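NAD-dependent aldehyde dehydrogenase (Sinorhizobium meliloti, PDB 3U4J) probably oxidises aldehydes with NAD or NADP as electron acceptor, and binds a calcium ion. Local coordinates at residues A[15-20]-A[109-114]; A[41-44]-A[50-53]. All blocks are in the same frame, centred on the assembly; numbering follows the deposited sequence.

Interaction 1: A[15-20]-A[109-114]. With CA (calcium ion), chain E.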
loop_
_atom_site.group_PDB
_atom_site.type_symbol
_atom_site.label_atom_id
_atom_site.label_comp_id
_atom_site.label_asym_id
_atom_site.label_seq_id
_atom_site.Cartn_x
_atom_site.Cartn_y
_atom_site.Cartn_z
ATOM N N PRO A 15 0.190 40.076 34.472
ATOM C CA PRO A 15 1.444 40.620 33.919
ATOM C C PRO A 15 1.708 40.216 32.457
ATOM O O PRO A 15 2.419 40.931 31.737
ATOM C CB PRO A 15 2.522 39.994 34.820
ATOM C CG PRO A 15 1.766 39.643 36.131
ATOM C CD PRO A 15 0.424 39.186 35.629
ATOM N N ARG A 16 1.141 39.094 32.013
ATOM C CA ARG A 16 1.305 38.661 30.617
ATOM C C ARG A 16 0.656 39.658 29.650
ATOM O O ARG A 16 1.029 39.721 28.479
ATOM C CB ARG A 16 0.768 37.233 30.404
ATOM C CG ARG A 16 1.603 36.174 31.168
ATOM C CD ARG A 16 0.915 34.848 31.269
ATOM N NE ARG A 16 -0.294 34.899 32.088
ATOM C CZ ARG A 16 -1.069 33.838 32.279
ATOM N NH1 ARG A 16 -0.739 32.680 31.703
ATOM N NH2 ARG A 16 -2.141 33.918 33.047
ATOM N N LEU A 17 -0.278 40.466 30.148
ATOM C CA LEU A 17 -0.857 41.515 29.301
ATOM C C LEU A 17 0.096 42.715 29.082
ATOM O O LEU A 17 -0.187 43.601 28.277
ATOM C CB LEU A 17 -2.215 41.961 29.841
ATOM C CG LEU A 17 -3.277 40.862 29.918
ATOM C CD1 LEU A 17 -4.488 41.368 30.667
ATOM C CD2 LEU A 17 -3.671 40.412 28.512
ATOM N N ARG A 18 1.236 42.725 29.768
ATOM C CA ARG A 18 2.261 43.768 29.528
ATOM C C ARG A 18 2.989 43.538 28.212
ATOM O O ARG A 18 3.511 44.477 27.610
ATOM C CB ARG A 18 3.323 43.772 30.634
ATOM C CG ARG A 18 2.798 44.047 32.031
ATOM C CD ARG A 18 3.877 43.637 33.021
ATOM N NE ARG A 18 3.450 43.852 34.395
ATOM C CZ ARG A 18 4.223 43.615 35.447
ATOM N NH1 ARG A 18 5.464 43.142 35.287
ATOM N NH2 ARG A 18 3.753 43.857 36.658
ATOM N N ILE A 19 3.049 42.280 27.779
ATOM C CA ILE A 19 3.894 41.909 26.647
ATOM C C ILE A 19 3.444 42.566 25.345
ATOM O O ILE A 19 2.317 42.382 24.907
ATOM C CB ILE A 19 3.983 40.368 26.469
ATOM C CG1 ILE A 19 4.385 39.687 27.819
ATOM C CG2 ILE A 19 4.945 40.013 25.319
ATOM C CD1 ILE A 19 4.336 38.130 27.778
ATOM N N LYS A 20 4.346 43.319 24.718
ATOM C CA LYS A 20 4.084 43.810 23.368
ATOM C C LYS A 20 4.900 42.968 22.423
ATOM O O LYS A 20 6.049 42.660 22.719
ATOM C CB LYS A 20 4.452 45.293 23.218
ATOM C CG LYS A 20 3.617 46.256 24.078
ATOM C CD LYS A 20 2.161 46.343 23.609
ATOM C CE LYS A 20 1.496 47.679 24.014
ATOM N NZ LYS A 20 1.850 48.863 23.152
ATOM N N GLU A 109 -0.866 32.063 21.152
ATOM C CA GLU A 109 -2.122 31.577 20.581
ATOM C C GLU A 109 -3.271 32.057 21.434
ATOM O O GLU A 109 -4.293 32.474 20.913
ATOM C CB GLU A 109 -2.209 30.034 20.555
ATOM C CG GLU A 109 -1.548 29.305 19.410
ATOM C CD GLU A 109 -2.169 29.513 18.028
ATOM O OE1 GLU A 109 -2.858 28.591 17.502
ATOM O OE2 GLU A 109 -1.908 30.582 17.459
ATOM N N SER A 110 -3.105 31.962 22.748
ATOM C CA SER A 110 -4.158 32.352 23.694
ATOM C C SER A 110 -4.513 33.835 23.544
ATOM O O SER A 110 -5.698 34.221 23.427
ATOM C CB SER A 110 -3.705 32.060 25.130
ATOM O OG SER A 110 -4.721 32.388 26.049
ATOM N N LEU A 111 -3.476 34.665 23.557
ATOM C CA LEU A 111 -3.662 36.107 23.457
ATOM C C LEU A 111 -4.281 36.544 22.123
ATOM O O LEU A 111 -5.144 37.413 22.096
ATOM C CB LEU A 111 -2.321 36.808 23.676
ATOM C CG LEU A 111 -1.780 36.826 25.114
ATOM C CD1 LEU A 111 -0.331 37.412 25.141
ATOM C CD2 LEU A 111 -2.718 37.606 26.001
ATOM N N GLU A 112 -3.812 35.965 21.011
ATOM C CA GLU A 112 -4.250 36.408 19.697
ATOM C C GLU A 112 -5.587 35.799 19.313
ATOM O O GLU A 112 -6.397 36.455 18.665
ATOM C CB GLU A 112 -3.208 36.092 18.610
ATOM C CG GLU A 112 -1.869 36.766 18.848
ATOM C CD GLU A 112 -0.858 36.541 17.737
ATOM O OE1 GLU A 112 -1.163 35.855 16.731
ATOM O OE2 GLU A 112 0.266 37.069 17.873
ATOM N N VAL A 113 -5.808 34.544 19.688
ATOM C CA VAL A 113 -7.020 33.856 19.280
ATOM C C VAL A 113 -8.145 34.016 20.330
ATOM O O VAL A 113 -9.294 33.946 19.968
ATOM C CB VAL A 113 -6.771 32.325 18.994
ATOM C CG1 VAL A 113 -8.077 31.590 18.655
ATOM C CG2 VAL A 113 -5.734 32.126 17.896
ATOM N N GLY A 114 -7.814 34.224 21.602
ATOM C CA GLY A 114 -8.818 34.148 22.679
ATOM C C GLY A 114 -9.066 32.719 23.142
ATOM O O GLY A 114 -10.072 32.424 23.767
HETATM CA CA CA E . -0.767 45.634 27.138
HETATM O O HOH W 1 1.569 46.354 27.151
HETATM O O HOH W 2 -0.302 43.859 25.511
HETATM O O HOH W 3 -0.406 46.457 29.445
#
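The carbonyl oxygen of L17, the residue whose side chain meets L111 across this contact, binds the calcium ion, with L17 O 2.4 Å from the metal. Waters 1, 2 and 3 and the carboxylate oxygen OE2 of E50 are the other ligands of the ion. Two of the waters are tied back to the same loop: water 1 donates to R18 O at 2.7 Å, and water 2 donates to I19 O at 3.1 Å. Three successive carbonyls therefore serve the site, the first directly and the next two through water. A short 3-10 turn, residues 15-17, brings L17 O to the metal, closed by the bond from R18 N to P15 O at 2.9 Å.

The contact joins this N-terminal loop of an aldehyde dehydrogenase chain to the C-terminal end of helix 102-113. It is small and has no hydrogen bond across it: L17 CD2 and L111 CD2 touch at 3.9 Å, the two side chains crossing at a slant. L111 holds CG beside its backbone N (chi1 -73°), which sends its methyl groups out from the helix to the loop; its CD1 comes within 4.3 Å of R16 O. L111 also packs on V52, and L17 on H47. R16 turns its guanidinium elsewhere, to a salt bridge with D14 and a hydrogen bond with L337 O. Past L111 the helix runs out at G114, where phi is positive (83°), although G114 N still makes its helical bond to S110 O at 2.8 Å.

Interaction 2: A[41-44]-A[50-53]. With CA (calcium ion), chain E.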
loop_
_atom_site.group_PDB
_atom_site.type_symbol
_atom_site.label_atom_id
_atom_site.label_comp_id
_atom_site.label_asym_id
_atom_site.label_seq_id
_atom_site.Cartn_x
_atom_site.Cartn_y
_atom_site.Cartn_z
ATOM N N ASP A 41 -2.366 45.679 13.654
ATOM C CA ASP A 41 -2.333 45.333 15.070
ATOM C C ASP A 41 -3.409 44.283 15.364
ATOM O O ASP A 41 -4.461 44.259 14.714
ATOM C CB ASP A 41 -2.656 46.566 15.930
ATOM C CG ASP A 41 -1.548 47.634 15.925
ATOM O OD1 ASP A 41 -0.388 47.382 15.549
ATOM O OD2 ASP A 41 -1.851 48.766 16.356
ATOM N N ARG A 42 -3.148 43.458 16.371
ATOM C CA ARG A 42 -4.144 42.547 16.927
ATOM C C ARG A 42 -4.427 42.925 18.383
ATOM O O ARG A 42 -3.531 42.908 19.221
ATOM C CB ARG A 42 -3.654 41.072 16.879
ATOM C CG ARG A 42 -4.589 40.097 17.568
ATOM C CD ARG A 42 -6.002 40.199 17.008
ATOM N NE ARG A 42 -6.815 39.029 17.359
ATOM C CZ ARG A 42 -8.144 38.974 17.264
ATOM N NH1 ARG A 42 -8.830 40.041 16.852
ATOM N NH2 ARG A 42 -8.791 37.856 17.611
ATOM N N VAL A 43 -5.680 43.236 18.677
ATOM C CA VAL A 43 -6.128 43.482 20.033
ATOM C C VAL A 43 -6.616 42.148 20.563
ATOM O O VAL A 43 -7.308 41.415 19.850
ATOM C CB VAL A 43 -7.276 44.554 20.073
ATOM C CG1 VAL A 43 -7.969 44.609 21.439
ATOM C CG2 VAL A 43 -6.716 45.971 19.732
ATOM N N SER A 44 -6.254 41.816 21.802
ATOM C CA SER A 44 -6.692 40.555 22.396
ATOM C C SER A 44 -8.206 40.528 22.458
ATOM O O SER A 44 -8.822 41.484 22.950
ATOM C CB SER A 44 -6.135 40.374 23.787
ATOM O OG SER A 44 -6.899 39.396 24.512
ATOM N N GLU A 50 -6.155 45.653 24.848
ATOM C CA GLU A 50 -4.772 45.167 24.950
ATOM C C GLU A 50 -4.236 44.793 23.570
ATOM O O GLU A 50 -4.770 43.907 22.911
ATOM C CB GLU A 50 -4.665 43.960 25.900
ATOM C CG GLU A 50 -5.116 44.231 27.355
ATOM C CD GLU A 50 -4.108 45.025 28.201
ATOM O OE1 GLU A 50 -4.482 45.398 29.341
ATOM O OE2 GLU A 50 -2.954 45.260 27.769
ATOM N N VAL A 51 -3.174 45.464 23.142
ATOM C CA VAL A 51 -2.591 45.200 21.828
ATOM C C VAL A 51 -1.524 44.114 22.025
ATOM O O VAL A 51 -0.520 44.339 22.712
ATOM C CB VAL A 51 -1.979 46.482 21.203
ATOM C CG1 VAL A 51 -1.362 46.177 19.859
ATOM C CG2 VAL A 51 -3.065 47.615 21.079
ATOM N N VAL A 52 -1.759 42.945 21.430
ATOM C CA VAL A 52 -0.931 41.759 21.721
ATOM C C VAL A 52 -0.041 41.315 20.584
ATOM O O VAL A 52 0.838 40.471 20.786
ATOM C CB VAL A 52 -1.800 40.544 22.207
ATOM C CG1 VAL A 52 -2.422 40.861 23.540
ATOM C CG2 VAL A 52 -2.879 40.183 21.166
ATOM N N GLY A 53 -0.265 41.845 19.389
ATOM C CA GLY A 53 0.640 41.579 18.293
ATOM C C GLY A 53 0.542 42.607 17.184
ATOM O O GLY A 53 -0.506 43.224 16.991
HETATM CA CA CA E . -0.767 45.634 27.138
HETATM O O HOH W 2 -0.302 43.859 25.511
HETATM O O HOH W 3 -0.406 46.457 29.445
HETATM O O HOH W 1 1.569 46.354 27.151
#
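R42 and G53 form the antiparallel hydrogen-bonded pair here, with R42 N donating to G53 O at 2.7 Å. R42 O accepts from V52 N at 2.8 Å, the donor almost in line with the carbonyl (172°), and takes a weak bond from G53 N at 3.4 Å. Two residues further on, S44 N donates to E50 O at 2.8 Å. With V52 and G53 both facing R42, this is a classic beta bulge in the two-stranded hairpin of 39-43 and 51-56; the short strand segments meet at 126° rather than fully antiparallel.

Weaker CA-H...O contacts fill in between these bonds, the shortest from V43 CA to E50 O at 3.2 Å.

V43 and V51, a non-hydrogen-bonded pair on one face of the hairpin, bring V43 CG2 and V51 CG2 to 4.2 Å. V52 makes a separate set of contacts with R42 and S44: its CG1 is 3.8 Å from S44 CB, and its CG2 packs closest on R42 O, with R42 CG next to it and the two side chains running side by side. Beyond CG the arginine turns away from segment 50-53 and packs on W55, its NE donating to E112 O and its NH2 bonded to I347 O.

At the metal, the E50 chain bends at chi2 (-76°) and its OE2 binds the calcium ion at 2.3 Å, roughly across the ion from water 1. Water 2, also on the metal, donates to V51 O.

In the fold
The centres of interactions 1 and 2 lie about 8 Å apart, and the calcium ion is bound from both: L17 O of segment 15-20 and OE2 of E50 in segment 50-53 stand 3.3 Å from each other as fellow ligands. Water 2 adds a second bridge, donating to carbonyls of both I19 and V51. The hairpin also meets the helix end, where R42 NE donates to E112 O at 2.9 Å and L111 O packs 3.6 Å from S44 CB. Loop and hairpin thus meet at the calcium ion, while the helix end lies against both without reaching it, with both contacts more than 20 Å from the chain centre.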